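MaoC-like dehydratase (Phytophthora Capsici, PDB 3KH8) probably catalyses the reversible hydration of enoyl-CoA thioesters as a carbon-oxygen lyase of the hydratase 2 family, built on a double hot dog fold. Local coordinates at residues R205-N210 against Q292-Q297; A198-P203 against G319-Y324; G126-E131 against L177-F182; V271-S276 against T325-A330. One frame throughout, in Å; residues are numbered along the deposited sequence.

Interaction 1 (R205-N210 against Q292-Q297); sequences RQPDFN and QTRMWQ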
loop_
_atom_site.group_PDB
_atom_site.type_symbol
_atom_site.label_atom_id
_atom_site.label_comp_id
_atom_site.label_asym_id
_atom_site.label_seq_id
_atom_site.Cartn_x
_atom_site.Cartn_y
_atom_site.Cartn_z
ATOM N N ARG A 205 28.362 -21.902 -13.432
ATOM C CA ARG A 205 27.388 -22.897 -13.858
ATOM C C ARG A 205 25.987 -22.291 -14.020
ATOM O O ARG A 205 25.708 -21.190 -13.534
ATOM C CB ARG A 205 27.362 -24.065 -12.864
ATOM C CG ARG A 205 26.978 -23.673 -11.436
ATOM C CD ARG A 205 27.404 -24.739 -10.434
ATOM N NE ARG A 205 26.889 -24.484 -9.088
ATOM C CZ ARG A 205 25.658 -24.796 -8.694
ATOM N NH1 ARG A 205 24.819 -25.366 -9.546
ATOM N NH2 ARG A 205 25.263 -24.538 -7.454
ATOM N N GLN A 206 25.122 -23.020 -14.717
ATOM C CA GLN A 206 23.719 -22.657 -14.869
ATOM C C GLN A 206 23.078 -22.526 -13.482
ATOM O O GLN A 206 23.391 -23.316 -12.588
ATOM C CB GLN A 206 23.014 -23.757 -15.654
ATOM C CG GLN A 206 21.871 -23.312 -16.536
ATOM C CD GLN A 206 21.405 -24.430 -17.458
ATOM O OE1 GLN A 206 22.218 -25.135 -18.064
ATOM N NE2 GLN A 206 20.092 -24.602 -17.562
ATOM N N PRO A 207 22.181 -21.534 -13.295
ATOM C CA PRO A 207 21.484 -21.451 -12.006
ATOM C C PRO A 207 20.691 -22.724 -11.713
ATOM O O PRO A 207 20.166 -23.353 -12.633
ATOM C CB PRO A 207 20.532 -20.263 -12.189
ATOM C CG PRO A 207 21.123 -19.456 -13.298
ATOM C CD PRO A 207 21.785 -20.446 -14.209
ATOM N N ASP A 208 20.627 -23.098 -10.440
ATOM C CA ASP A 208 19.867 -24.266 -10.010
ATOM C C ASP A 208 18.367 -24.000 -10.056
ATOM O O ASP A 208 17.583 -24.879 -10.412
ATOM C CB ASP A 208 20.294 -24.681 -8.600
ATOM C CG ASP A 208 21.737 -25.151 -8.545
ATOM O OD1 ASP A 208 22.211 -25.744 -9.540
ATOM O OD2 ASP A 208 22.399 -24.929 -7.511
ATOM N N PHE A 209 17.979 -22.778 -9.703
ATOM C CA PHE A 209 16.572 -22.391 -9.672
ATOM C C PHE A 209 16.402 -20.979 -10.216
ATOM O O PHE A 209 17.296 -20.141 -10.088
ATOM C CB PHE A 209 16.015 -22.486 -8.244
ATOM C CG PHE A 209 16.182 -23.846 -7.613
ATOM C CD1 PHE A 209 15.350 -24.906 -7.972
ATOM C CD2 PHE A 209 17.174 -24.067 -6.659
ATOM C CE1 PHE A 209 15.504 -26.171 -7.390
ATOM C CE2 PHE A 209 17.336 -25.325 -6.073
ATOM C CZ PHE A 209 16.498 -26.379 -6.441
ATOM N N ASN A 210 15.253 -20.733 -10.837
ATOM C CA ASN A 210 14.908 -19.416 -11.351
ATOM C C ASN A 210 13.498 -19.042 -10.935
ATOM O O ASN A 210 12.635 -19.908 -10.789
ATOM C CB ASN A 210 15.014 -19.381 -12.879
ATOM C CG ASN A 210 16.434 -19.574 -13.373
ATOM O OD1 ASN A 210 17.256 -18.656 -13.320
ATOM N ND2 ASN A 210 16.727 -20.771 -13.869
ATOM N N GLN A 292 14.136 -11.084 -12.617
ATOM C CA GLN A 292 14.449 -12.511 -12.546
ATOM C C GLN A 292 15.438 -12.761 -11.421
ATOM O O GLN A 292 16.481 -12.105 -11.354
ATOM C CB GLN A 292 15.085 -12.998 -13.852
ATOM C CG GLN A 292 14.215 -12.891 -15.093
ATOM C CD GLN A 292 15.010 -13.115 -16.374
ATOM O OE1 GLN A 292 16.059 -12.505 -16.586
ATOM N NE2 GLN A 292 14.508 -13.987 -17.235
ATOM N N THR A 293 15.126 -13.715 -10.553
ATOM C CA THR A 293 16.064 -14.116 -9.511
ATOM C C THR A 293 16.720 -15.454 -9.883
ATOM O O THR A 293 16.035 -16.477 -10.013
ATOM C CB THR A 293 15.391 -14.171 -8.110
ATOM O OG1 THR A 293 14.800 -12.898 -7.813
ATOM C CG2 THR A 293 16.408 -14.499 -7.027
ATOM N N ARG A 294 18.038 -15.421 -10.078
ATOM C CA ARG A 294 18.828 -16.622 -10.383
ATOM C C ARG A 294 19.408 -17.172 -9.091
ATOM O O ARG A 294 20.074 -16.446 -8.360
ATOM C CB ARG A 294 19.994 -16.289 -11.317
ATOM C CG ARG A 294 19.633 -15.591 -12.606
ATOM C CD ARG A 294 20.899 -15.089 -13.285
ATOM N NE ARG A 294 20.641 -14.663 -14.657
ATOM C CZ ARG A 294 21.482 -13.940 -15.393
ATOM N NH1 ARG A 294 22.644 -13.539 -14.889
ATOM N NH2 ARG A 294 21.151 -13.608 -16.630
ATOM N N MET A 295 19.177 -18.455 -8.819
ATOM C CA MET A 295 19.589 -19.038 -7.543
ATOM C C MET A 295 20.493 -20.266 -7.686
ATOM O O MET A 295 20.201 -21.186 -8.460
ATOM C CB MET A 295 18.362 -19.352 -6.676
ATOM C CG MET A 295 17.545 -18.104 -6.293
ATOM S SD MET A 295 15.887 -18.455 -5.667
ATOM C CE MET A 295 14.988 -18.820 -7.172
ATOM N N TRP A 296 21.593 -20.257 -6.938
ATOM C CA TRP A 296 22.551 -21.359 -6.928
ATOM C C TRP A 296 22.635 -21.962 -5.524
ATOM O O TRP A 296 23.074 -21.299 -4.579
ATOM C CB TRP A 296 23.944 -20.875 -7.345
ATOM C CG TRP A 296 24.112 -20.486 -8.793
ATOM C CD1 TRP A 296 24.552 -21.291 -9.812
ATOM C CD2 TRP A 296 23.893 -19.191 -9.373
ATOM N NE1 TRP A 296 24.604 -20.580 -10.990
ATOM C CE2 TRP A 296 24.204 -19.291 -10.750
ATOM C CE3 TRP A 296 23.453 -17.957 -8.867
ATOM C CZ2 TRP A 296 24.096 -18.203 -11.627
ATOM C CZ3 TRP A 296 23.339 -16.876 -9.741
ATOM C CH2 TRP A 296 23.658 -17.009 -11.106
ATOM N N GLN A 297 22.198 -23.212 -5.401
ATOM C CA GLN A 297 22.334 -23.975 -4.162
ATOM C C GLN A 297 23.801 -24.348 -3.967
ATOM O O GLN A 297 24.413 -24.967 -4.839
ATOM C CB GLN A 297 21.446 -25.231 -4.220
ATOM C CG GLN A 297 21.601 -26.211 -3.046
ATOM C CD GLN A 297 21.058 -25.671 -1.735
ATOM O OE1 GLN A 297 21.817 -25.263 -0.856
ATOM N NE2 GLN A 297 19.738 -25.658 -1.602
#

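Interaction 2 (A198-P203 against G319-Y324); sequences ARVQIP and GGEFVY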
loop_
_atom_site.group_PDB
_atom_site.type_symbol
_atom_site.label_atom_id
_atom_site.label_comp_id
_atom_site.label_asym_id
_atom_site.label_seq_id
_atom_site.Cartn_x
_atom_site.Cartn_y
_atom_site.Cartn_z
ATOM N N ALA A 198 34.018 -12.640 3.221
ATOM C CA ALA A 198 34.511 -13.045 1.905
ATOM C C ALA A 198 33.642 -12.486 0.784
ATOM O O ALA A 198 32.411 -12.439 0.904
ATOM C CB ALA A 198 34.580 -14.560 1.813
ATOM N N ARG A 199 34.293 -12.054 -0.294
ATOM C CA ARG A 199 33.602 -11.609 -1.501
ATOM C C ARG A 199 32.811 -12.763 -2.102
ATOM O O ARG A 199 33.330 -13.870 -2.250
ATOM C CB ARG A 199 34.604 -11.063 -2.526
ATOM C CG ARG A 199 34.043 -10.909 -3.944
ATOM C CD ARG A 199 34.988 -10.131 -4.859
ATOM N NE ARG A 199 35.170 -8.749 -4.420
ATOM C CZ ARG A 199 34.264 -7.781 -4.558
ATOM N NH1 ARG A 199 33.087 -8.028 -5.123
ATOM N NH2 ARG A 199 34.537 -6.559 -4.121
ATOM N N VAL A 200 31.551 -12.497 -2.431
ATOM C CA VAL A 200 30.686 -13.501 -3.037
ATOM C C VAL A 200 31.085 -13.753 -4.492
ATOM O O VAL A 200 31.122 -12.833 -5.312
ATOM C CB VAL A 200 29.191 -13.104 -2.930
ATOM C CG1 VAL A 200 28.306 -14.091 -3.689
ATOM C CG2 VAL A 200 28.774 -13.022 -1.468
ATOM N N GLN A 201 31.403 -15.006 -4.793
ATOM C CA GLN A 201 31.708 -15.414 -6.157
ATOM C C GLN A 201 30.502 -16.145 -6.732
ATOM O O GLN A 201 30.195 -17.263 -6.329
ATOM C CB GLN A 201 32.975 -16.282 -6.197
ATOM C CG GLN A 201 34.224 -15.539 -5.725
ATOM C CD GLN A 201 35.475 -16.408 -5.629
ATOM O OE1 GLN A 201 35.526 -17.531 -6.134
ATOM N NE2 GLN A 201 36.498 -15.874 -4.979
ATOM N N ILE A 202 29.801 -15.487 -7.651
ATOM C CA ILE A 202 28.657 -16.095 -8.329
ATOM C C ILE A 202 29.171 -17.231 -9.225
ATOM O O ILE A 202 30.064 -17.010 -10.046
ATOM C CB ILE A 202 27.852 -15.049 -9.156
ATOM C CG1 ILE A 202 27.229 -13.969 -8.246
ATOM C CG2 ILE A 202 26.804 -15.723 -10.055
ATOM C CD1 ILE A 202 26.313 -14.482 -7.130
ATOM N N PRO A 203 28.628 -18.452 -9.046
ATOM C CA PRO A 203 29.094 -19.610 -9.820
ATOM C C PRO A 203 28.864 -19.434 -11.316
ATOM O O PRO A 203 27.901 -18.786 -11.722
ATOM C CB PRO A 203 28.243 -20.765 -9.278
ATOM C CG PRO A 203 27.790 -20.312 -7.926
ATOM C CD PRO A 203 27.594 -18.831 -8.065
ATOM N N GLY A 319 26.165 -10.401 -6.402
ATOM C CA GLY A 319 26.907 -10.928 -5.256
ATOM C C GLY A 319 26.023 -11.331 -4.087
ATOM O O GLY A 319 26.390 -11.145 -2.928
ATOM N N GLY A 320 24.860 -11.894 -4.396
ATOM C CA GLY A 320 23.891 -12.257 -3.374
ATOM C C GLY A 320 24.257 -13.518 -2.620
ATOM O O GLY A 320 24.583 -14.540 -3.227
ATOM N N GLU A 321 24.217 -13.432 -1.292
ATOM C CA GLU A 321 24.410 -14.594 -0.430
ATOM C C GLU A 321 23.255 -14.706 0.560
ATOM O O GLU A 321 23.007 -13.793 1.348
ATOM C CB GLU A 321 25.744 -14.516 0.315
ATOM C CG GLU A 321 25.975 -15.671 1.281
ATOM C CD GLU A 321 27.204 -15.469 2.137
ATOM O OE1 GLU A 321 28.319 -15.731 1.649
ATOM O OE2 GLU A 321 27.047 -15.044 3.302
ATOM N N PHE A 322 22.553 -15.830 0.503
ATOM C CA PHE A 322 21.404 -16.090 1.361
ATOM C C PHE A 322 21.710 -17.283 2.258
ATOM O O PHE A 322 22.171 -18.319 1.779
ATOM C CB PHE A 322 20.173 -16.370 0.496
ATOM C CG PHE A 322 18.930 -16.731 1.273
ATOM C CD1 PHE A 322 18.298 -17.953 1.062
ATOM C CD2 PHE A 322 18.378 -15.842 2.192
ATOM C CE1 PHE A 322 17.144 -18.294 1.765
ATOM C CE2 PHE A 322 17.229 -16.171 2.899
ATOM C CZ PHE A 322 16.606 -17.399 2.684
ATOM N N VAL A 323 21.465 -17.128 3.556
ATOM C CA VAL A 323 21.641 -18.225 4.504
ATOM C C VAL A 323 20.299 -18.581 5.140
ATOM O O VAL A 323 19.592 -17.711 5.654
ATOM C CB VAL A 323 22.716 -17.906 5.585
ATOM C CG1 VAL A 323 22.862 -19.064 6.578
ATOM C CG2 VAL A 323 24.061 -17.593 4.930
ATOM N N TYR A 324 19.955 -19.864 5.080
ATOM C CA TYR A 324 18.716 -20.362 5.655
ATOM C C TYR A 324 18.959 -21.630 6.477
ATOM O O TYR A 324 19.986 -22.299 6.315
ATOM C CB TYR A 324 17.670 -20.608 4.557
ATOM C CG TYR A 324 17.958 -21.800 3.668
ATOM C CD1 TYR A 324 18.918 -21.729 2.658
ATOM C CD2 TYR A 324 17.266 -22.999 3.836
ATOM C CE1 TYR A 324 19.185 -22.823 1.844
ATOM C CE2 TYR A 324 17.525 -24.100 3.026
ATOM C CZ TYR A 324 18.485 -24.003 2.034
ATOM O OH TYR A 324 18.747 -25.086 1.233
#

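Interaction 3 (G126-E131 against L177-F182); sequences GEQSVE and LISGSF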
loop_
_atom_site.group_PDB
_atom_site.type_symbol
_atom_site.label_atom_id
_atom_site.label_comp_id
_atom_site.label_asym_id
_atom_site.label_seq_id
_atom_site.Cartn_x
_atom_site.Cartn_y
_atom_site.Cartn_z
ATOM N N GLY A 126 25.076 1.231 -2.176
ATOM C CA GLY A 126 25.821 0.215 -2.906
ATOM C C GLY A 126 25.640 -1.204 -2.411
ATOM O O GLY A 126 25.668 -2.141 -3.206
ATOM N N GLU A 127 25.462 -1.359 -1.097
ATOM C CA GLU A 127 25.423 -2.674 -0.459
ATOM C C GLU A 127 24.400 -2.728 0.674
ATOM O O GLU A 127 24.150 -1.723 1.345
ATOM C CB GLU A 127 26.807 -3.043 0.093
ATOM C CG GLU A 127 27.887 -3.240 -0.972
ATOM C CD GLU A 127 29.254 -3.590 -0.404
ATOM O OE1 GLU A 127 29.387 -3.754 0.828
ATOM O OE2 GLU A 127 30.208 -3.704 -1.204
ATOM N N GLN A 128 23.822 -3.907 0.887
ATOM C CA GLN A 128 22.928 -4.134 2.020
ATOM C C GLN A 128 23.084 -5.537 2.591
ATOM O O GLN A 128 23.108 -6.522 1.852
ATOM C CB GLN A 128 21.463 -3.890 1.633
ATOM C CG GLN A 128 20.490 -3.936 2.819
ATOM C CD GLN A 128 20.726 -2.800 3.801
ATOM O OE1 GLN A 128 20.812 -1.640 3.407
ATOM N NE2 GLN A 128 20.845 -3.134 5.080
ATOM N N SER A 129 23.182 -5.609 3.912
ATOM C CA SER A 129 23.202 -6.872 4.627
ATOM C C SER A 129 22.112 -6.863 5.692
ATOM O O SER A 129 21.909 -5.854 6.373
ATOM C CB SER A 129 24.567 -7.097 5.277
ATOM O OG SER A 129 24.556 -8.276 6.055
ATOM N N VAL A 130 21.410 -7.988 5.813
ATOM C CA VAL A 130 20.377 -8.172 6.828
ATOM C C VAL A 130 20.585 -9.511 7.522
ATOM O O VAL A 130 20.601 -10.559 6.873
ATOM C CB VAL A 130 18.947 -8.105 6.225
ATOM C CG1 VAL A 130 17.891 -8.321 7.302
ATOM C CG2 VAL A 130 18.718 -6.769 5.536
ATOM N N GLU A 131 20.763 -9.465 8.839
ATOM C CA GLU A 131 20.877 -10.666 9.651
ATOM C C GLU A 131 19.732 -10.715 10.657
ATOM O O GLU A 131 19.567 -9.795 11.461
ATOM C CB GLU A 131 22.226 -10.709 10.377
ATOM C CG GLU A 131 22.470 -12.021 11.111
ATOM C CD GLU A 131 23.743 -12.025 11.945
ATOM O OE1 GLU A 131 24.523 -11.045 11.884
ATOM O OE2 GLU A 131 23.959 -13.026 12.664
ATOM N N LEU A 177 21.550 -4.904 10.703
ATOM C CA LEU A 177 21.620 -4.423 9.330
ATOM C C LEU A 177 22.949 -3.724 9.099
ATOM O O LEU A 177 23.430 -2.998 9.968
ATOM C CB LEU A 177 20.482 -3.436 9.033
ATOM C CG LEU A 177 19.050 -3.703 9.516
ATOM C CD1 LEU A 177 18.158 -2.510 9.182
ATOM C CD2 LEU A 177 18.482 -4.973 8.920
ATOM N N ILE A 178 23.543 -3.952 7.934
ATOM C CA ILE A 178 24.688 -3.159 7.501
ATOM C C ILE A 178 24.409 -2.587 6.117
ATOM O O ILE A 178 24.181 -3.330 5.155
ATOM C CB ILE A 178 26.019 -3.960 7.506
ATOM C CG1 ILE A 178 26.317 -4.490 8.913
ATOM C CG2 ILE A 178 27.173 -3.082 6.992
ATOM C CD1 ILE A 178 27.325 -5.630 8.955
ATOM N N SER A 179 24.414 -1.259 6.043
ATOM C CA SER A 179 24.190 -0.536 4.803
ATOM C C SER A 179 25.511 0.016 4.283
ATOM O O SER A 179 26.264 0.642 5.033
ATOM C CB SER A 179 23.201 0.609 5.035
ATOM O OG SER A 179 23.030 1.383 3.860
ATOM N N GLY A 180 25.787 -0.217 3.003
ATOM C CA GLY A 180 26.993 0.298 2.366
ATOM C C GLY A 180 26.695 1.435 1.407
ATOM O O GLY A 180 25.975 1.253 0.424
ATOM N N SER A 181 27.237 2.614 1.709
ATOM C CA SER A 181 27.134 3.772 0.819
ATOM C C SER A 181 28.450 3.996 0.088
ATOM O O SER A 181 29.522 3.929 0.692
ATOM C CB SER A 181 26.749 5.035 1.594
ATOM O OG SER A 181 25.407 4.974 2.039
ATOM N N PHE A 182 28.365 4.254 -1.213
ATOM C CA PHE A 182 29.555 4.515 -2.014
ATOM C C PHE A 182 29.635 5.983 -2.414
ATOM O O PHE A 182 28.693 6.536 -2.978
ATOM C CB PHE A 182 29.601 3.607 -3.245
ATOM C CG PHE A 182 30.923 3.625 -3.970
ATOM C CD1 PHE A 182 32.013 2.911 -3.477
ATOM C CD2 PHE A 182 31.073 4.345 -5.151
ATOM C CE1 PHE A 182 33.236 2.921 -4.147
ATOM C CE2 PHE A 182 32.290 4.360 -5.828
ATOM C CZ PHE A 182 33.372 3.644 -5.325
#

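Interaction 4 (V271-S276 against T325-A330); sequences VARFKS and TQDASA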
loop_
_atom_site.group_PDB
_atom_site.type_symbol
_atom_site.label_atom_id
_atom_site.label_comp_id
_atom_site.label_asym_id
_atom_site.label_seq_id
_atom_site.Cartn_x
_atom_site.Cartn_y
_atom_site.Cartn_z
ATOM N N VAL A 271 9.216 -18.411 8.297
ATOM C CA VAL A 271 10.081 -17.225 8.371
ATOM C C VAL A 271 11.283 -17.406 9.305
ATOM O O VAL A 271 12.317 -16.777 9.107
ATOM C CB VAL A 271 9.306 -15.913 8.733
ATOM C CG1 VAL A 271 8.318 -15.552 7.635
ATOM C CG2 VAL A 271 8.618 -16.011 10.108
ATOM N N ALA A 272 11.151 -18.280 10.303
ATOM C CA ALA A 272 12.250 -18.543 11.236
ATOM C C ALA A 272 13.466 -19.161 10.530
ATOM O O ALA A 272 14.583 -19.095 11.041
ATOM C CB ALA A 272 11.779 -19.421 12.404
ATOM N N ARG A 273 13.244 -19.725 9.346
ATOM C CA ARG A 273 14.323 -20.316 8.544
ATOM C C ARG A 273 15.145 -19.289 7.745
ATOM O O ARG A 273 16.245 -19.596 7.290
ATOM C CB ARG A 273 13.769 -21.420 7.634
ATOM C CG ARG A 273 13.199 -22.609 8.411
ATOM C CD ARG A 273 12.690 -23.713 7.500
ATOM N NE ARG A 273 13.770 -24.334 6.737
ATOM C CZ ARG A 273 13.597 -25.195 5.737
ATOM N NH1 ARG A 273 12.378 -25.555 5.358
ATOM N NH2 ARG A 273 14.653 -25.699 5.113
ATOM N N PHE A 274 14.619 -18.073 7.602
ATOM C CA PHE A 274 15.275 -16.988 6.852
ATOM C C PHE A 274 16.315 -16.312 7.755
ATOM O O PHE A 274 15.967 -15.503 8.622
ATOM C CB PHE A 274 14.197 -15.983 6.402
ATOM C CG PHE A 274 14.639 -14.994 5.345
ATOM C CD1 PHE A 274 14.069 -15.027 4.073
ATOM C CD2 PHE A 274 15.563 -13.990 5.634
ATOM C CE1 PHE A 274 14.433 -14.090 3.091
ATOM C CE2 PHE A 274 15.942 -13.055 4.663
ATOM C CZ PHE A 274 15.374 -13.104 3.389
ATOM N N LYS A 275 17.593 -16.631 7.551
ATOM C CA LYS A 275 18.625 -16.229 8.515
ATOM C C LYS A 275 19.411 -14.968 8.163
ATOM O O LYS A 275 19.521 -14.052 8.984
ATOM C CB LYS A 275 19.570 -17.398 8.837
ATOM C CG LYS A 275 18.913 -18.520 9.630
ATOM C CD LYS A 275 18.452 -18.020 10.999
ATOM C CE LYS A 275 17.602 -19.047 11.709
ATOM N NZ LYS A 275 16.903 -18.464 12.893
ATOM N N SER A 276 19.969 -14.918 6.959
ATOM C CA SER A 276 20.700 -13.729 6.533
ATOM C C SER A 276 20.697 -13.565 5.025
ATOM O O SER A 276 20.485 -14.520 4.280
ATOM C CB SER A 276 22.142 -13.730 7.067
ATOM O OG SER A 276 22.899 -14.771 6.481
ATOM N N THR A 325 18.013 -21.943 7.363
ATOM C CA THR A 325 18.034 -23.190 8.131
ATOM C C THR A 325 17.656 -24.364 7.228
ATOM O O THR A 325 16.580 -24.375 6.628
ATOM C CB THR A 325 17.078 -23.126 9.348
ATOM O OG1 THR A 325 17.387 -21.975 10.141
ATOM C CG2 THR A 325 17.212 -24.374 10.215
ATOM N N GLN A 326 18.554 -25.345 7.143
ATOM C CA GLN A 326 18.391 -26.511 6.266
ATOM C C GLN A 326 17.206 -27.406 6.628
ATOM O O GLN A 326 16.766 -27.426 7.778
ATOM C CB GLN A 326 19.676 -27.339 6.250
ATOM C CG GLN A 326 20.687 -26.870 5.226
ATOM C CD GLN A 326 22.032 -27.541 5.386
ATOM O OE1 GLN A 326 22.764 -27.270 6.343
ATOM N NE2 GLN A 326 22.376 -28.411 4.443
ATOM N N ASP A 327 16.710 -28.145 5.632
ATOM C CA ASP A 327 15.569 -29.061 5.787
ATOM C C ASP A 327 15.721 -30.027 6.966
ATOM O O ASP A 327 14.771 -30.240 7.725
ATOM C CB ASP A 327 15.338 -29.862 4.497
ATOM C CG ASP A 327 14.732 -29.027 3.375
ATOM O OD1 ASP A 327 14.599 -27.793 3.527
ATOM O OD2 ASP A 327 14.388 -29.616 2.327
ATOM N N ALA A 328 16.916 -30.597 7.116
ATOM C CA ALA A 328 17.208 -31.552 8.186
ATOM C C ALA A 328 17.183 -30.913 9.578
ATOM O O ALA A 328 17.225 -31.615 10.592
ATOM C CB ALA A 328 18.551 -32.235 7.931
ATOM N N SER A 329 17.110 -29.583 9.617
ATOM C CA SER A 329 17.091 -28.836 10.872
ATOM C C SER A 329 15.737 -28.170 11.135
ATOM O O SER A 329 15.558 -27.493 12.152
ATOM C CB SER A 329 18.214 -27.795 10.886
ATOM O OG SER A 329 19.471 -28.401 10.640
ATOM N N ALA A 330 14.790 -28.366 10.218
ATOM C CA ALA A 330 13.428 -27.855 10.379
ATOM C C ALA A 330 12.658 -28.720 11.381
ATOM O O ALA A 330 12.168 -29.803 11.038
ATOM C CB ALA A 330 12.713 -27.802 9.031
HETATM O O HOH W 1 15.435 -21.578 12.059
#

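Interaction 1 (R205-N210 against Q292-Q297)
Arg205 lays its guanidinium over CD1 of Trp296, which stands 3.8 Å above the centre of that plane; the ring and guanidinium planes are 83° apart, so the indole presents an edge atom to the guanidinium face. The same indole is held from the backbone: Trp296 NE1 donates to Arg205 O at 2.8 Å with a nearly straight N-H (164°), the oxygen lying in the ring plane. Pro207 covers one face of the indole, its CA making a CH-pi contact 3.7 Å from the centroid of the five-membered ring, while its CG packs on Trp296 CZ2. From there the chains pair as antiparallel strands of the second hot dog unit, with a classic beta bulge in which Asp208 and Phe209 both face Met295. Phe209 N donates to Met295 O at 3.0 Å, and the bond from Asp208 N to that oxygen is weak. Arg205 CG sits between the backbone N and carbonyl carbon (chi1 60°), the chain runs extended to NE, and a turn at the last torsion brings NH1 and NH2 end-on to the oxygens of Asp208. Arg205 NH1 lies 2.6 Å from Asp208 OD1. Asp208 OD2 also takes Gln297 N on its anti lone pair at 2.7 Å, so three bonds fix the carboxylate's rotation. Glu298 gives Arg205 NH2 a second acidic partner. On the sheet face opposite Arg294, Met295 turns its CE back to Phe209 CB, 4.0 Å away.

Interaction 2 (A198-P203 against G319-Y324)
Val200 drives its branched end against the corner at Gly319, with CG2 3.4 Å from Gly319 O and CG1 3.6 Å from the same oxygen, so the valine's CB and both methyls close on the oxygen from one side. CG1 lies anti to the backbone N (chi1 174°), which leaves CG2 beside that N and turned to Glu321; there it meets Glu321 CB at 3.8 Å. Ile202 adds the second apolar touch: CG1 lies beside its own backbone N, and CD1 comes to rest 4.0 Å from Gly320 N and 4.1 Å from Gly319 CA. The contact is thus van der Waals packing of two aliphatic side chains on a glycine pair. Gly319, where the chain turns a corner, has a positive phi of 57°.

The next shell holds these groups in position. Glu321 extends past Val200 to a salt bridge with Arg278, whose guanidinium also bonds Ala198 O and so ties both segments together. The loop 198-203, between strands 192-193 and 209-214, is thereby laid across the sheet: Val200 also touches Leu304 of strand 302-309, Ile202 reaches Trp296 of strand 290-297, and strand 314-324 runs between strands 274-281 and 302-309.

Interaction 3 (G126-E131 against L177-F182)
Val130 overlaps Leu177 side by side, CG1 and CG2 each 3.8 Å from Leu177 CD2, so one methyl of the leucine meets both branches of the valine. Strands 123-132 and 172-184 are neighbours in the antiparallel sheet of the first hot dog unit; over these segments their directions differ by 177° and their axes approach to 4.5 Å. Gln128 and Ser179 share the face that carries the Val130-Leu177 pair. The glutamine starts with CG anti to its own N (chi1 -173°) and bends at chi2, folding the amide over the neighbouring backbone; Gln128 OE1 comes 3.7 Å from Ser179 CB and has a weak bond to His125. On the other face Ser129 CB packs on Ile178 CB, and Glu127 lies over Gly180, its CB 4.0 Å from Gly180 CA. Gly126 and Glu127 both face Gly180 in a classic beta bulge: Gly180 O accepts from Gly126 N at 2.8 Å and from Glu127 N at 3.1 Å. Gly180 N returns a nearly straight bond to Glu127 O. Strand 274-281 pairs along the far edge of strand 123-132, joining this half of the sheet to the second hot dog unit. Ser129 O is gripped twice: Ile178 N and the Gln128 NE2 reach it from opposite faces of its carbonyl plane, the latter at 3.2 Å.

Interaction 4 (V271-S276 against T325-A330)
Arg273 crosses Thr325 at the point where the last strand of the second hot dog unit, 314-324, gives way to the C-terminal tail. Its CB and CG pack on the threonine, Arg273 CG 4.0 Å from Thr325 CB. CG lies beside the backbone N of Arg273, opposite its carbonyl carbon (chi1 -64°), and the chain bends at chi3 (65°), which swings the guanidinium round to the carbonyl of Thr325. CD passes that oxygen without a polar role. Arg273 NE then donates to Thr325 O at 2.8 Å, and NH2 donates to the same atom, a side-on grip with the oxygen exactly in the guanidinium plane. Between them Arg273 CZ lies 3.2 Å from Thr325 O. Two bonds on one acceptor fix the rotation of the planar group, and Ala330 CB sits over one of its faces, offset toward the rim. At the tip Arg273 NH2 continues to Asp327 OD1 at 2.6 Å, a salt bridge that uses the anti lone pair of the carboxylate, with the two planes 70° apart. Arg273 NH1 is 3.6 Å from Asp327 OD1. Since Asp327 begins the 3-10 turn 327-329, one arginine holds both the threonine and the turn. The backbones are joined as well: Thr325 N donates to Arg273 O at 2.9 Å. At the Thr325 hydroxyl, Lys275 bends at chi2 and brings CE to 3.3 Å from Thr325 OG1, while its NZ makes a weak bond to Ala272 O. A bridging water donates to Ala272 O and lies 2.8 Å from Thr325 OG1.

Overall arrangement
All four contacts reach one branched antiparallel sheet, which the two hot dog halves build together. Along the chain interaction 3 closes first, in the N-terminal half; interaction 1 is nested within the loop closed by interaction 2, and interaction 4 crosses both. Interactions 1 and 2 have centres about 12 Å apart and meet where Trp296 packs on Ile202 and Pro203. Interactions 2 and 4, whose centres lie about 17 Å apart, join through strands 314-324 and 274-281, with the Val323 backbone hydrogen-bonded to Lys275 and Ser276. Strand 274-281 also neighbours 123-132, so interactions 3 and 4 touch although their centres lie about 22 Å apart. The two halves are thus joined edge to edge as a continuous sheet.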